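Local structure of glycerol dehydratase (Clostridium butyricum, 1R9D) at residues Val738-Lys741 / Lys742-Leu745. The protein is a B12-independent glycyl radical enzyme that probably dehydrates glycerol, acting as a lyase of the pyruvate formate lyase-like family. Residues are numbered along the deposited sequence; the frame is centred on the assembly and turned at random.
Sequences VIDK and KILL
An N-cap and a hydrophobic staple start helix 741-749 just after strand 733-738, within the glycine radical family region: D740 is the N-cap, its carboxylate accepting from the N2 amide of K742, and I739 before it meets L744 in the first turn as the staple. The pair is a worked example of a polar and an apolar contact at one helix start. D740 OD1 accepts from K742 N at 2.9 Å. The amide approaches on the anti side of the carboxylate oxygen and 25° out of its plane. A swing of the D740 side chain away from its own amide nitrogen (chi1 -166°) lays the carboxylate beside the first turn, where OD1 also lies 3.3 Å from K742 CB. The helix dipole, and K742 NZ, which is nearby but not in contact, would probably favour the ionised aspartate. The backbone takes over from there: I743 N bonds to D740 O at 2.9 Å, and L745 N reaches K741 O at 3.2 Å, the first i-to-i+4 bond of the turn.

On the inner face, the staple carries I739 past the cap to buried L744; both also touch L757, while I780 of helix 773-781 packs on L744 and L745. D740 CB rests 3.8 Å from I743 CD1. I739 extends along CG1 (chi2 175°), bringing its CD1 tightly against L744 CD2 at 3.4 Å.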
loop_
_atom_site.group_PDB
_atom_site.type_symbol
_atom_site.label_atom_id
_atom_site.label_comp_id
_atom_site.label_asym_id
_atom_site.label_seq_id
_atom_site.Cartn_x
_atom_site.Cartn_y
_atom_site.Cartn_z
ATOM N N VAL A 738 -46.885 16.559 6.362
ATOM C CA VAL A 738 -48.297 16.838 6.591
ATOM C C VAL A 738 -48.324 17.635 7.882
ATOM O O VAL A 738 -48.449 17.070 8.967
ATOM C CB VAL A 738 -49.119 15.546 6.782
ATOM C CG1 VAL A 738 -50.593 15.888 6.971
ATOM C CG2 VAL A 738 -48.947 14.633 5.579
ATOM N N ILE A 739 -48.192 18.949 7.761
ATOM C CA ILE A 739 -48.170 19.800 8.938
ATOM C C ILE A 739 -48.794 21.167 8.696
ATOM O O ILE A 739 -48.867 21.650 7.562
ATOM C CB ILE A 739 -46.718 19.995 9.432
ATOM C CG1 ILE A 739 -46.716 20.655 10.812
ATOM C CG2 ILE A 739 -45.939 20.837 8.426
ATOM C CD1 ILE A 739 -45.342 20.770 11.425
ATOM N N ASP A 740 -49.245 21.778 9.786
ATOM C CA ASP A 740 -49.860 23.097 9.755
ATOM C C ASP A 740 -48.742 24.131 9.669
ATOM O O ASP A 740 -47.872 24.184 10.543
ATOM C CB ASP A 740 -50.659 23.316 11.038
ATOM C CG ASP A 740 -51.587 24.504 10.953
ATOM O OD1 ASP A 740 -51.163 25.559 10.428
ATOM O OD2 ASP A 740 -52.739 24.380 11.425
ATOM N N LYS A 741 -48.764 24.951 8.622
ATOM C CA LYS A 741 -47.741 25.975 8.433
ATOM C C LYS A 741 -47.598 26.906 9.637
ATOM O O LYS A 741 -46.507 27.404 9.921
ATOM C CB LYS A 741 -48.053 26.805 7.187
ATOM C CG LYS A 741 -47.045 27.909 6.916
ATOM C CD LYS A 741 -47.415 28.701 5.672
ATOM C CE LYS A 741 -46.367 29.754 5.358
ATOM N NZ LYS A 741 -46.670 30.457 4.082
ATOM N N LYS A 742 -48.702 27.146 10.336
ATOM C CA LYS A 742 -48.678 28.022 11.504
ATOM C C LYS A 742 -47.782 27.455 12.600
ATOM O O LYS A 742 -47.141 28.205 13.342
ATOM C CB LYS A 742 -50.098 28.222 12.035
ATOM C CG LYS A 742 -50.979 29.010 11.082
ATOM C CD LYS A 742 -52.447 28.916 11.444
ATOM C CE LYS A 742 -53.300 29.533 10.344
ATOM N NZ LYS A 742 -54.744 29.206 10.501
ATOM N N ILE A 743 -47.734 26.130 12.697
ATOM C CA ILE A 743 -46.914 25.476 13.706
ATOM C C ILE A 743 -45.426 25.672 13.432
ATOM O O ILE A 743 -44.640 25.868 14.356
ATOM C CB ILE A 743 -47.233 23.968 13.786
ATOM C CG1 ILE A 743 -48.669 23.779 14.283
ATOM C CG2 ILE A 743 -46.249 23.268 14.719
ATOM C CD1 ILE A 743 -49.118 22.335 14.362
ATOM N N LEU A 744 -45.035 25.629 12.163
ATOM C CA LEU A 744 -43.635 25.819 11.815
ATOM C C LEU A 744 -43.207 27.258 12.103
ATOM O O LEU A 744 -42.094 27.509 12.572
ATOM C CB LEU A 744 -43.407 25.483 10.339
ATOM C CG LEU A 744 -43.785 24.054 9.936
ATOM C CD1 LEU A 744 -43.550 23.866 8.442
ATOM C CD2 LEU A 744 -42.960 23.059 10.732
ATOM N N LEU A 745 -44.098 28.206 11.832
ATOM C CA LEU A 745 -43.786 29.608 12.075
ATOM C C LEU A 745 -43.697 29.886 13.573
ATOM O O LEU A 745 -42.866 30.677 14.018
ATOM C CB LEU A 745 -44.848 30.509 11.435
ATOM C CG LEU A 745 -44.900 30.496 9.903
ATOM C CD1 LEU A 745 -46.019 31.411 9.418
ATOM C CD2 LEU A 745 -43.566 30.951 9.338
#